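Local structure of WbbM protein (Klebsiella pneumoniae, 6U4B) at residues 113-116 against 122-125; 170-175 against 258-263; 175-180 against 248-253; 461-466 against 506-511; 468-473 against 518-523. The protein is a bifunctional, trimeric O-antigen polymerase, probably a magnesium-binding glycosyltransferase. All coordinates share one frame; numbering follows the deposited sequence.

Contact 1: 113-116 against 122-125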
# COMPACT_ATOMS: atom_id res chain seq x y z
N GLN A 113 11.41 28.86 -60.29
CA GLN A 113 11.23 29.76 -59.16
C GLN A 113 10.19 30.83 -59.46
O GLN A 113 10.21 31.91 -58.86
CB GLN A 113 12.57 30.39 -58.78
CG GLN A 113 13.60 29.39 -58.30
CD GLN A 113 13.29 28.84 -56.92
OE1 GLN A 113 12.67 29.52 -56.10
NE2 GLN A 113 13.71 27.61 -56.66
N THR A 114 9.26 30.54 -60.36
CA THR A 114 8.30 31.50 -60.88
C THR A 114 6.87 31.13 -60.52
O THR A 114 5.93 31.50 -61.23
CB THR A 114 8.45 31.63 -62.40
OG1 THR A 114 9.79 31.32 -62.78
CG2 THR A 114 8.12 33.05 -62.85
N PHE A 115 6.68 30.38 -59.44
CA PHE A 115 5.33 30.02 -59.01
C PHE A 115 4.59 31.24 -58.47
O PHE A 115 5.19 32.16 -57.91
CB PHE A 115 5.38 28.91 -57.95
CG PHE A 115 5.74 27.56 -58.50
CD1 PHE A 115 4.79 26.77 -59.12
CD2 PHE A 115 7.04 27.08 -58.38
CE1 PHE A 115 5.13 25.53 -59.63
CE2 PHE A 115 7.38 25.84 -58.88
CZ PHE A 115 6.42 25.06 -59.51
N SER A 116 3.27 31.22 -58.64
CA SER A 116 2.43 32.31 -58.15
C SER A 116 2.59 32.48 -56.65
O SER A 116 2.35 31.55 -55.87
CB SER A 116 0.97 32.02 -58.50
OG SER A 116 0.85 31.35 -59.74
N VAL A 122 4.54 33.89 -50.40
CA VAL A 122 4.59 32.44 -50.21
C VAL A 122 3.76 31.78 -51.31
O VAL A 122 2.81 32.36 -51.84
CB VAL A 122 4.09 32.02 -48.81
CG1 VAL A 122 4.96 32.65 -47.73
CG2 VAL A 122 2.63 32.40 -48.62
N VAL A 123 4.16 30.56 -51.66
CA VAL A 123 3.44 29.76 -52.65
C VAL A 123 2.57 28.77 -51.90
O VAL A 123 3.08 27.91 -51.16
CB VAL A 123 4.41 29.05 -53.60
CG1 VAL A 123 3.64 28.33 -54.70
CG2 VAL A 123 5.38 30.05 -54.21
N ASN A 124 1.26 28.87 -52.08
CA ASN A 124 0.31 28.05 -51.35
C ASN A 124 0.03 26.76 -52.10
O ASN A 124 -0.02 26.74 -53.34
CB ASN A 124 -0.98 28.82 -51.10
CG ASN A 124 -0.77 30.07 -50.27
OD1 ASN A 124 -0.37 31.12 -50.79
ND2 ASN A 124 -1.02 29.97 -48.97
N HIS A 125 -0.16 25.67 -51.35
CA HIS A 125 -0.55 24.38 -51.88
C HIS A 125 -1.49 23.77 -50.85
O HIS A 125 -1.24 23.90 -49.64
CB HIS A 125 0.65 23.46 -52.12
CG HIS A 125 0.38 22.35 -53.09
ND1 HIS A 125 -0.10 21.12 -52.70
CD2 HIS A 125 0.54 22.29 -54.44
CE1 HIS A 125 -0.24 20.35 -53.77
NE2 HIS A 125 0.15 21.03 -54.83
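Ser116 and Val123 have the nearest CA atoms across the two segments, 6.1 Å apart, where the loop 113-116 passes the short strand 122-125 without any hydrogen bond between the two. Val123 makes the junction with both branches. Its CG1 methyl meets Phe115 CB at 3.7 Å, and its CG2 methyl lies 3.9 Å from Phe115 CB, which places the phenylalanine methylene against the fork of the valine. The Ser116 carbonyl lies against the same fork, with Ser116 O 3.7 Å from Val123 CG1 and 3.8 Å from Val123 CG2. With CG1 anti to the backbone N (chi1 -175°) and CG2 anti to the carbonyl carbon, both methyls reach the loop. The ring of Phe115 takes the other course: its chi1 of -73° carries it away from the strand, where it packs edge-to-face with Phe136 and forms a cation-pi contact with Lys112. Within the DUF4422 region, strand 122-125 runs parallel to strand 277-285, Val123 exchanging backbone hydrogen bonds with Arg282 and Phe284, and the loop is tied to that same strand by Gln281, whose NE2 bonds Phe115 O and whose backbone N bonds Gln113 OE1. Between 113-116 and 122-125 themselves there is van der Waals contact alone, which has no bond direction, so the position of the loop probably rests more on its bonds to strand 277-285 than on Val123.

Contact 2: 170-175 against 258-263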
# COMPACT_ATOMS: atom_id res chain seq x y z
N ASP A 170 14.72 49.45 -36.27
CA ASP A 170 13.43 50.02 -35.93
C ASP A 170 12.31 48.99 -36.02
O ASP A 170 11.31 49.09 -35.31
CB ASP A 170 13.15 51.22 -36.84
CG ASP A 170 11.89 51.98 -36.45
OD1 ASP A 170 11.69 52.23 -35.24
OD2 ASP A 170 11.12 52.34 -37.35
N HIS A 171 12.47 47.98 -36.89
CA HIS A 171 11.45 46.94 -37.01
C HIS A 171 11.37 46.10 -35.75
O HIS A 171 10.28 45.65 -35.37
CB HIS A 171 11.75 46.07 -38.23
CG HIS A 171 10.62 45.16 -38.61
ND1 HIS A 171 9.40 45.64 -39.03
CD2 HIS A 171 10.52 43.81 -38.64
CE1 HIS A 171 8.59 44.63 -39.31
NE2 HIS A 171 9.25 43.50 -39.08
N TYR A 172 12.50 45.86 -35.09
CA TYR A 172 12.46 45.15 -33.82
C TYR A 172 11.77 45.99 -32.75
O TYR A 172 10.96 45.48 -31.98
CB TYR A 172 13.87 44.76 -33.37
CG TYR A 172 13.90 43.70 -32.29
CD1 TYR A 172 13.59 44.01 -30.97
CD2 TYR A 172 14.24 42.39 -32.59
CE1 TYR A 172 13.61 43.04 -29.98
CE2 TYR A 172 14.26 41.41 -31.61
CZ TYR A 172 13.95 41.74 -30.31
OH TYR A 172 13.97 40.77 -29.34
N GLU A 173 12.08 47.29 -32.71
CA GLU A 173 11.54 48.15 -31.66
C GLU A 173 10.03 48.30 -31.78
O GLU A 173 9.32 48.34 -30.77
CB GLU A 173 12.22 49.51 -31.70
CG GLU A 173 11.68 50.49 -30.67
CD GLU A 173 12.62 51.64 -30.41
OE1 GLU A 173 13.77 51.59 -30.90
OE2 GLU A 173 12.22 52.59 -29.71
N ARG A 174 9.52 48.38 -33.01
CA ARG A 174 8.08 48.53 -33.22
C ARG A 174 7.33 47.21 -33.14
O ARG A 174 6.10 47.21 -33.26
CB ARG A 174 7.82 49.20 -34.57
CG ARG A 174 8.36 50.61 -34.66
CD ARG A 174 8.47 51.09 -36.10
NE ARG A 174 7.17 51.18 -36.77
CZ ARG A 174 6.69 50.26 -37.60
NH1 ARG A 174 5.50 50.42 -38.16
NH2 ARG A 174 7.40 49.18 -37.87
N GLY A 175 8.02 46.10 -32.93
CA GLY A 175 7.35 44.81 -32.88
C GLY A 175 6.34 44.76 -31.74
O GLY A 175 6.59 45.24 -30.63
N ALA A 258 17.59 35.67 -32.71
CA ALA A 258 18.42 34.86 -33.59
C ALA A 258 18.13 35.11 -35.06
O ALA A 258 19.01 34.88 -35.90
CB ALA A 258 18.23 33.37 -33.27
N GLU A 259 16.91 35.56 -35.40
CA GLU A 259 16.62 35.90 -36.79
C GLU A 259 17.46 37.09 -37.24
O GLU A 259 17.88 37.16 -38.41
CB GLU A 259 15.14 36.21 -36.96
CG GLU A 259 14.22 35.03 -36.79
CD GLU A 259 12.77 35.39 -37.06
OE1 GLU A 259 11.88 34.88 -36.34
OE2 GLU A 259 12.52 36.21 -37.97
N ARG A 260 17.71 38.04 -36.34
CA ARG A 260 18.55 39.19 -36.67
C ARG A 260 20.02 38.81 -36.69
O ARG A 260 20.77 39.25 -37.57
CB ARG A 260 18.31 40.33 -35.67
CG ARG A 260 17.04 41.12 -35.90
CD ARG A 260 15.79 40.39 -35.42
NE ARG A 260 14.58 41.15 -35.68
CZ ARG A 260 13.35 40.70 -35.45
NH1 ARG A 260 13.18 39.49 -34.94
NH2 ARG A 260 12.31 41.47 -35.72
N LEU A 261 20.45 37.99 -35.73
CA LEU A 261 21.85 37.55 -35.70
C LEU A 261 22.20 36.75 -36.95
O LEU A 261 23.33 36.83 -37.45
CB LEU A 261 22.11 36.73 -34.44
CG LEU A 261 21.96 37.47 -33.11
CD1 LEU A 261 22.10 36.51 -31.93
CD2 LEU A 261 22.97 38.60 -33.01
N PHE A 262 21.24 35.97 -37.45
CA PHE A 262 21.43 35.24 -38.70
C PHE A 262 21.84 36.18 -39.83
O PHE A 262 22.77 35.89 -40.59
CB PHE A 262 20.13 34.49 -39.04
CG PHE A 262 20.24 33.56 -40.22
CD1 PHE A 262 21.22 32.58 -40.27
CD2 PHE A 262 19.34 33.65 -41.27
CE1 PHE A 262 21.31 31.72 -41.35
CE2 PHE A 262 19.42 32.79 -42.35
CZ PHE A 262 20.41 31.83 -42.39
N ASN A 263 21.16 37.32 -39.94
CA ASN A 263 21.50 38.30 -40.97
C ASN A 263 22.86 38.94 -40.71
O ASN A 263 23.65 39.12 -41.65
CB ASN A 263 20.41 39.37 -41.04
CG ASN A 263 19.13 38.86 -41.67
OD1 ASN A 263 18.94 38.98 -42.88
ND2 ASN A 263 18.26 38.29 -40.86
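Tyr172 turns the edge of its ring into a face of the Arg260 guanidinium, with the CD2 corner over the centre of the guanidinium plane. The two planes stand 74° apart, so the approach is edge to flat face and not a parallel stack. Tyr172 CG is anti to the backbone N (chi1 -163°), which sends the ring toward helix 253-272. Tyr172 CD2 is 3.3 Å from Arg260 NE and 3.4 Å from Arg260 CZ, while Arg260 CD lies near the ring plane, 3.8 Å from Tyr172 CD2. A bend at chi2 (77°) swings the arginine off helix 253-272, after which the chain runs straight through CD and NE toward helix 168-173. Both helices belong to the DUF4422 region, and helix 180-193 closes in on the same group: the ring of Tyr183 meets that of Tyr172 and also touches Arg260. His171, the residue before Tyr172, reaches only the far end of the guanidinium, His171 CD2 lying 4.1 Å from Arg260 NH2, and its ring is held by ND1 bonding Ser165 OG and by an edge-to-face contact with Tyr212. The buried arginine spends one of its N-H groups within its own helix, NH1 bonding the backbone O of His256.

Contact 3: 175-180 against 248-253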
# COMPACT_ATOMS: atom_id res chain seq x y z
N GLY A 175 8.02 46.10 -32.93
CA GLY A 175 7.35 44.81 -32.88
C GLY A 175 6.34 44.76 -31.74
O GLY A 175 6.59 45.24 -30.63
N GLU A 176 5.18 44.16 -32.03
CA GLU A 176 4.10 44.11 -31.04
C GLU A 176 4.53 43.34 -29.80
O GLU A 176 4.23 43.76 -28.67
CB GLU A 176 2.86 43.47 -31.66
CG GLU A 176 1.68 43.34 -30.71
CD GLU A 176 0.48 42.68 -31.35
OE1 GLU A 176 0.66 41.96 -32.36
OE2 GLU A 176 -0.64 42.87 -30.85
N TYR A 177 5.22 42.22 -29.97
CA TYR A 177 5.67 41.40 -28.86
C TYR A 177 7.18 41.45 -28.68
O TYR A 177 7.77 40.51 -28.14
CB TYR A 177 5.21 39.95 -29.05
CG TYR A 177 3.71 39.81 -29.19
CD1 TYR A 177 3.14 39.34 -30.37
CD2 TYR A 177 2.86 40.18 -28.16
CE1 TYR A 177 1.77 39.21 -30.50
CE2 TYR A 177 1.48 40.05 -28.28
CZ TYR A 177 0.95 39.57 -29.46
OH TYR A 177 -0.42 39.45 -29.59
N LEU A 178 7.82 42.53 -29.11
CA LEU A 178 9.26 42.68 -29.03
C LEU A 178 9.62 43.87 -28.15
O LEU A 178 8.86 44.84 -28.05
CB LEU A 178 9.88 42.86 -30.42
CG LEU A 178 9.70 41.70 -31.40
CD1 LEU A 178 10.28 42.05 -32.77
CD2 LEU A 178 10.34 40.43 -30.86
N HIS A 179 10.78 43.79 -27.52
CA HIS A 179 11.29 44.84 -26.65
C HIS A 179 12.74 45.09 -27.01
O HIS A 179 13.59 44.20 -26.85
CB HIS A 179 11.13 44.45 -25.18
CG HIS A 179 9.71 44.14 -24.79
ND1 HIS A 179 8.86 45.10 -24.28
CD2 HIS A 179 9.00 43.00 -24.85
CE1 HIS A 179 7.69 44.55 -24.03
NE2 HIS A 179 7.74 43.28 -24.37
N ILE A 180 13.03 46.29 -27.52
CA ILE A 180 14.31 46.57 -28.14
C ILE A 180 15.47 46.40 -27.17
O ILE A 180 16.60 46.14 -27.59
CB ILE A 180 14.29 47.98 -28.76
CG1 ILE A 180 15.52 48.20 -29.65
CG2 ILE A 180 14.19 49.05 -27.68
CD1 ILE A 180 15.64 47.19 -30.77
N ALA A 248 3.29 34.25 -24.07
CA ALA A 248 3.84 33.18 -24.90
C ALA A 248 4.57 33.73 -26.12
O ALA A 248 5.60 33.19 -26.54
CB ALA A 248 2.74 32.22 -25.32
N GLN A 249 4.06 34.82 -26.71
CA GLN A 249 4.71 35.39 -27.88
C GLN A 249 6.00 36.12 -27.49
O GLN A 249 7.05 35.93 -28.12
CB GLN A 249 3.76 36.34 -28.61
CG GLN A 249 2.52 35.68 -29.20
CD GLN A 249 1.34 35.70 -28.24
OE1 GLN A 249 1.51 35.74 -27.02
NE2 GLN A 249 0.13 35.67 -28.79
N GLU A 250 5.93 36.96 -26.46
CA GLU A 250 7.11 37.67 -25.99
C GLU A 250 8.21 36.71 -25.55
O GLU A 250 9.40 37.00 -25.72
CB GLU A 250 6.75 38.60 -24.83
CG GLU A 250 5.83 39.76 -25.20
CD GLU A 250 5.42 40.57 -23.98
OE1 GLU A 250 4.93 39.96 -23.01
OE2 GLU A 250 5.58 41.81 -23.99
N LYS A 251 7.83 35.55 -25.00
CA LYS A 251 8.80 34.59 -24.48
C LYS A 251 9.71 34.03 -25.57
O LYS A 251 10.81 33.56 -25.26
CB LYS A 251 8.08 33.44 -23.77
CG LYS A 251 7.65 33.76 -22.35
CD LYS A 251 6.39 32.99 -21.97
CE LYS A 251 6.61 32.10 -20.77
NZ LYS A 251 5.33 31.47 -20.35
N ARG A 252 9.28 34.07 -26.83
CA ARG A 252 10.11 33.65 -27.96
C ARG A 252 11.21 34.67 -28.29
O ARG A 252 11.70 34.66 -29.43
CB ARG A 252 9.22 33.41 -29.18
CG ARG A 252 8.08 32.43 -28.93
CD ARG A 252 6.96 32.62 -29.94
NE ARG A 252 7.37 32.22 -31.28
CZ ARG A 252 6.91 32.79 -32.39
NH1 ARG A 252 7.33 32.37 -33.58
NH2 ARG A 252 6.05 33.80 -32.31
N VAL A 253 11.61 35.51 -27.33
CA VAL A 253 12.57 36.57 -27.58
C VAL A 253 13.87 36.02 -28.14
O VAL A 253 14.48 36.62 -29.04
CB VAL A 253 12.81 37.37 -26.28
CG1 VAL A 253 13.06 36.43 -25.13
CG2 VAL A 253 14.00 38.33 -26.45
O HOH W 1 10.06 39.44 -27.05
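A His-carboxylate hydrogen bond between His179 and Glu250 ties the loop that follows helix 168-173 to the residues leading into helix 253-272, at the surface of the DUF4422 region. His179 NE2 gives its proton to Glu250 OE2 at 2.6 Å, nearly straight at 167°. The oxygen sits in the plane of the imidazole, whereas the nitrogen comes in from above the carboxylate plane, 39° out of it. The carboxylate would tend to favour a protonated imidazole. Beyond CG the glutamate is extended, which carries its carboxylate past Tyr177 to the histidine, and on the way Glu250 CG packs 3.6 Å from Tyr177 O.

Tyr177 takes up the other half of the contact. Gln249 CB lies over one face of its ring, 3.7 Å from the centroid, as a CH-pi contact, and the glutamine, bent at chi2, lays its side chain alongside the ring, the amide plane only 19° from the ring plane. Glu176 CG covers the opposite face. A water links the two backbones, 2.8 Å from Tyr177 O and 2.9 Å from Glu250 O.

The type I turn from Gly175 to Leu178 presents Tyr177. Leu178 packs on Tyr172 of helix 168-173 and on His256 of helix 253-272, whose N-cap position is Arg252, and the His179 ring lies nearly parallel to that of Tyr246, from the loop after helix 220-240.

Contact 4: 461-466 against 506-511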
# COMPACT_ATOMS: atom_id res chain seq x y z
N LYS A 461 -28.94 -7.84 -42.78
CA LYS A 461 -29.12 -6.93 -43.90
C LYS A 461 -28.10 -5.80 -43.89
O LYS A 461 -27.38 -5.60 -44.88
CB LYS A 461 -30.55 -6.36 -43.89
CG LYS A 461 -31.64 -7.42 -43.93
CD LYS A 461 -31.63 -8.19 -45.24
CE LYS A 461 -32.68 -9.29 -45.24
NZ LYS A 461 -34.05 -8.75 -44.97
N THR A 462 -28.01 -5.06 -42.79
CA THR A 462 -27.12 -3.90 -42.75
C THR A 462 -25.66 -4.32 -42.61
O THR A 462 -24.78 -3.75 -43.25
CB THR A 462 -27.52 -2.96 -41.62
OG1 THR A 462 -28.85 -2.48 -41.84
CG2 THR A 462 -26.57 -1.78 -41.55
N LEU A 463 -25.39 -5.33 -41.78
CA LEU A 463 -24.02 -5.77 -41.54
C LEU A 463 -23.58 -6.90 -42.46
O LEU A 463 -22.40 -7.26 -42.45
CB LEU A 463 -23.84 -6.18 -40.07
CG LEU A 463 -24.16 -5.12 -39.02
CD1 LEU A 463 -23.50 -5.46 -37.69
CD2 LEU A 463 -23.76 -3.72 -39.48
N ASN A 464 -24.50 -7.44 -43.26
CA ASN A 464 -24.19 -8.50 -44.24
C ASN A 464 -23.49 -9.68 -43.58
O ASN A 464 -22.50 -10.21 -44.08
CB ASN A 464 -23.35 -7.95 -45.39
CG ASN A 464 -24.02 -6.79 -46.10
OD1 ASN A 464 -23.55 -5.66 -46.05
ND2 ASN A 464 -25.14 -7.08 -46.77
N MET A 465 -24.03 -10.11 -42.44
CA MET A 465 -23.54 -11.28 -41.71
C MET A 465 -24.56 -12.40 -41.92
O MET A 465 -25.68 -12.32 -41.41
CB MET A 465 -23.35 -10.97 -40.23
CG MET A 465 -22.35 -9.86 -39.95
SD MET A 465 -21.98 -9.67 -38.20
CE MET A 465 -23.54 -9.07 -37.59
N ASN A 466 -24.18 -13.44 -42.67
CA ASN A 466 -25.11 -14.54 -42.90
C ASN A 466 -25.49 -15.23 -41.59
O ASN A 466 -26.61 -15.71 -41.44
CB ASN A 466 -24.53 -15.54 -43.90
CG ASN A 466 -23.48 -16.45 -43.28
OD1 ASN A 466 -22.29 -16.16 -43.34
ND2 ASN A 466 -23.92 -17.59 -42.73
N ASP A 506 -18.51 1.88 -34.39
CA ASP A 506 -17.39 1.13 -34.94
C ASP A 506 -17.47 -0.36 -34.62
O ASP A 506 -16.87 -1.16 -35.35
CB ASP A 506 -16.07 1.70 -34.42
CG ASP A 506 -15.97 1.66 -32.90
OD1 ASP A 506 -16.98 1.96 -32.23
OD2 ASP A 506 -14.88 1.33 -32.39
N GLN A 507 -18.17 -0.74 -33.55
CA GLN A 507 -18.38 -2.17 -33.31
C GLN A 507 -19.15 -2.81 -34.45
O GLN A 507 -18.83 -3.92 -34.89
CB GLN A 507 -19.10 -2.39 -31.97
CG GLN A 507 -19.24 -3.86 -31.59
CD GLN A 507 -19.78 -4.06 -30.19
OE1 GLN A 507 -19.02 -4.23 -29.24
NE2 GLN A 507 -21.10 -4.05 -30.05
N ASP A 508 -20.17 -2.11 -34.96
CA ASP A 508 -20.91 -2.61 -36.12
C ASP A 508 -20.05 -2.59 -37.37
O ASP A 508 -20.10 -3.52 -38.19
CB ASP A 508 -22.18 -1.79 -36.33
CG ASP A 508 -23.29 -2.17 -35.38
OD1 ASP A 508 -23.16 -3.20 -34.68
OD2 ASP A 508 -24.31 -1.44 -35.33
N ILE A 509 -19.26 -1.52 -37.56
CA ILE A 509 -18.41 -1.41 -38.73
C ILE A 509 -17.41 -2.56 -38.77
O ILE A 509 -17.19 -3.19 -39.82
CB ILE A 509 -17.70 -0.05 -38.75
CG1 ILE A 509 -18.71 1.07 -38.97
CG2 ILE A 509 -16.61 -0.02 -39.81
CD1 ILE A 509 -18.13 2.46 -38.86
N MET A 510 -16.79 -2.87 -37.63
CA MET A 510 -15.79 -3.93 -37.58
C MET A 510 -16.43 -5.31 -37.71
O MET A 510 -15.83 -6.21 -38.31
CB MET A 510 -14.97 -3.83 -36.29
CG MET A 510 -14.06 -2.61 -36.25
SD MET A 510 -13.01 -2.55 -34.78
CE MET A 510 -14.22 -2.21 -33.50
N ASN A 511 -17.63 -5.50 -37.16
CA ASN A 511 -18.32 -6.77 -37.35
C ASN A 511 -18.64 -7.02 -38.82
O ASN A 511 -18.55 -8.15 -39.30
CB ASN A 511 -19.60 -6.81 -36.51
CG ASN A 511 -19.40 -7.52 -35.18
OD1 ASN A 511 -19.46 -8.74 -35.11
ND2 ASN A 511 -19.17 -6.75 -34.12
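Leu463 lays both methyls across Asp508 and makes the larger share of the buried side of the contact. Its CD1 is 3.8 Å from Asp508 OD1, and its CD2 is 3.9 Å from Asp508 O and 4.0 Å from Asp508 CB, the two side chains crossing at about a right angle. The carboxylate is buried but well supplied with partners: OD1 bonds Tyr471 OH, and OD2 bonds Phe504 N and Tyr458 OH. Met465, buried too, adds the smaller share. An extended chi2 (-172°) carries its SD to Asn511, 3.9 Å from Asn511 O and 4.1 Å from Asn511 OD1, neither a bond. Asn511 is held within its own helix, its ND2 donating to Gln507 O at 3.0 Å and 165°. Asn511 N reaches that same oxygen from the opposite face of the carbonyl plane. By contrast Asn464, between the two apolar residues, is exposed; it is the first residue to leave helical phi/psi after helix 455-461, with positive phi, and its OD1 bonds Lys512 NZ. Leu463 and Met465 thus seat the end of helix 455-461, through Tyr458 and Leu459, on helix 505-513, which in turn receives strand 472-473: Asn511 OD1 accepts from Phe472 N.

Contact 5: 468-473 against 518-523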
# COMPACT_ATOMS: atom_id res chain seq x y z
N PRO A 468 -25.84 -14.12 -37.82
CA PRO A 468 -25.77 -13.08 -36.78
C PRO A 468 -25.16 -13.56 -35.48
O PRO A 468 -24.79 -12.73 -34.64
CB PRO A 468 -27.24 -12.68 -36.59
CG PRO A 468 -27.94 -13.13 -37.85
CD PRO A 468 -27.21 -14.36 -38.30
N ASP A 469 -25.04 -14.88 -35.29
CA ASP A 469 -24.51 -15.42 -34.05
C ASP A 469 -23.01 -15.20 -33.90
O ASP A 469 -22.49 -15.35 -32.79
CB ASP A 469 -24.85 -16.91 -33.97
CG ASP A 469 -24.69 -17.47 -32.57
OD1 ASP A 469 -23.71 -18.22 -32.34
OD2 ASP A 469 -25.52 -17.14 -31.70
N GLU A 470 -22.31 -14.84 -34.97
CA GLU A 470 -20.87 -14.61 -34.91
C GLU A 470 -20.52 -13.17 -34.56
O GLU A 470 -19.35 -12.79 -34.68
CB GLU A 470 -20.23 -15.01 -36.24
CG GLU A 470 -20.21 -16.52 -36.48
CD GLU A 470 -19.71 -16.88 -37.86
OE1 GLU A 470 -19.36 -15.97 -38.63
OE2 GLU A 470 -19.67 -18.09 -38.18
N TYR A 471 -21.49 -12.39 -34.11
CA TYR A 471 -21.24 -11.01 -33.71
C TYR A 471 -20.32 -10.98 -32.49
O TYR A 471 -20.62 -11.61 -31.47
CB TYR A 471 -22.56 -10.31 -33.41
CG TYR A 471 -22.47 -8.82 -33.24
CD1 TYR A 471 -22.14 -8.25 -32.02
CD2 TYR A 471 -22.75 -7.96 -34.31
CE1 TYR A 471 -22.07 -6.88 -31.86
CE2 TYR A 471 -22.68 -6.60 -34.16
CZ TYR A 471 -22.34 -6.06 -32.94
OH TYR A 471 -22.28 -4.69 -32.79
N PHE A 472 -19.22 -10.25 -32.59
CA PHE A 472 -18.21 -10.21 -31.53
C PHE A 472 -18.22 -8.86 -30.83
O PHE A 472 -18.57 -7.83 -31.42
CB PHE A 472 -16.81 -10.49 -32.09
CG PHE A 472 -16.29 -9.43 -33.02
CD1 PHE A 472 -15.64 -8.30 -32.52
CD2 PHE A 472 -16.42 -9.56 -34.39
CE1 PHE A 472 -15.16 -7.33 -33.37
CE2 PHE A 472 -15.94 -8.59 -35.24
CZ PHE A 472 -15.30 -7.47 -34.74
N GLN A 473 -17.81 -8.87 -29.57
CA GLN A 473 -17.74 -7.66 -28.75
C GLN A 473 -16.39 -6.97 -28.94
O GLN A 473 -15.35 -7.63 -29.02
CB GLN A 473 -17.96 -8.01 -27.28
CG GLN A 473 -18.79 -7.00 -26.52
CD GLN A 473 -17.98 -5.81 -26.05
OE1 GLN A 473 -16.86 -5.97 -25.55
NE2 GLN A 473 -18.53 -4.61 -26.20
N VAL A 518 -12.80 -13.85 -38.07
CA VAL A 518 -12.70 -13.61 -36.64
C VAL A 518 -12.37 -14.93 -35.94
O VAL A 518 -13.08 -15.92 -36.10
CB VAL A 518 -13.99 -13.01 -36.07
CG1 VAL A 518 -13.90 -12.89 -34.56
CG2 VAL A 518 -14.26 -11.65 -36.70
N THR A 519 -11.28 -14.93 -35.17
CA THR A 519 -11.01 -15.98 -34.21
C THR A 519 -11.74 -15.64 -32.91
O THR A 519 -11.66 -14.51 -32.43
CB THR A 519 -9.51 -16.11 -33.94
OG1 THR A 519 -8.86 -16.64 -35.11
CG2 THR A 519 -9.25 -17.04 -32.76
N PHE A 520 -12.47 -16.61 -32.37
CA PHE A 520 -13.31 -16.36 -31.21
C PHE A 520 -12.55 -16.71 -29.93
O PHE A 520 -12.12 -17.85 -29.75
CB PHE A 520 -14.62 -17.13 -31.31
CG PHE A 520 -15.50 -16.64 -32.43
CD1 PHE A 520 -16.15 -15.43 -32.33
CD2 PHE A 520 -15.65 -17.39 -33.59
CE1 PHE A 520 -16.95 -14.97 -33.36
CE2 PHE A 520 -16.45 -16.93 -34.63
CZ PHE A 520 -17.10 -15.72 -34.51
N LEU A 521 -12.38 -15.71 -29.06
CA LEU A 521 -11.72 -15.88 -27.78
C LEU A 521 -12.72 -16.38 -26.73
O LEU A 521 -13.91 -16.06 -26.80
CB LEU A 521 -11.11 -14.57 -27.32
CG LEU A 521 -10.00 -14.01 -28.22
CD1 LEU A 521 -9.53 -12.65 -27.72
CD2 LEU A 521 -8.84 -14.99 -28.30
N PRO A 522 -12.26 -17.17 -25.77
CA PRO A 522 -13.17 -17.65 -24.73
C PRO A 522 -13.74 -16.51 -23.91
O PRO A 522 -13.14 -15.44 -23.78
CB PRO A 522 -12.28 -18.57 -23.87
CG PRO A 522 -10.88 -18.18 -24.20
CD PRO A 522 -10.90 -17.72 -25.62
N LEU A 523 -14.94 -16.74 -23.36
CA LEU A 523 -15.68 -15.69 -22.68
C LEU A 523 -14.96 -15.17 -21.44
O LEU A 523 -15.28 -14.07 -20.97
CB LEU A 523 -17.07 -16.22 -22.30
CG LEU A 523 -18.12 -15.26 -21.73
CD1 LEU A 523 -18.27 -14.03 -22.60
CD2 LEU A 523 -19.44 -15.99 -21.60
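With its ring set between backbone N and carbonyl carbon (chi1 67°), Phe472 turns toward Val518, while Phe520, with chi1 -67°, brings the CE1-CZ edge of its ring to Glu470. The valine meets the phenylalanine chiefly through one branch: Val518 CG2 is 3.8 Å from Phe472 CE2 and also 3.8 Å from Phe472 CD2. At the other end Phe520 offers its rim. Phe520 CZ lies 3.6 Å from Glu470 CB and 3.8 Å from Glu470 CG, and Phe520 CE1 is 3.5 Å from Glu470 O, which sits in the ring plane, where the weakly positive ring hydrogens face it. The glutamate side chain crosses the phenylalanine at about a right angle and then runs on, extended, away from the ring. Phe472, Val518 and Phe520 lie on strands of the mixed sheet of the glycosyltransferase family 8 region. Strand 428-432 pairs antiparallel with 472-473, through Val431 and Gln473, and parallel with 518-521, through Val428 and Ala430 to Thr519. Phe472 packs on Ala430, and on Met510 of helix 505-513 as well. Val518 CG1 rests over one face of the Phe520 ring, 3.9 Å above its plane and toward the rim. The Phe472 side chain is about 10 Å from that of Asp406, which together with Asp408 and His560 holds the magnesium ion.

The five contacts fall into two groups, in the DUF4422 and the glycosyltransferase family 8 regions. Contacts 2 and 3 share Gly175 and touch, joining helix 168-173 and its following loop to helix 253-272: contact 2 is buried, tyrosine edge on arginine face, contact 3 superficial, built on a histidine-carboxylate bond, a ring face and water. Contact 1, its centre 26 Å from that of contact 2, is partly buried and made without hydrogen bonds. Contacts 4 and 5 touch, helix 505-513 leading on to strand 518-521. All touching residues of contact 4 are buried, apolar side chains against a carboxylate and an amide bonded outside it; contact 5, partly buried, sets aromatic rings against a valine and a carbonyl.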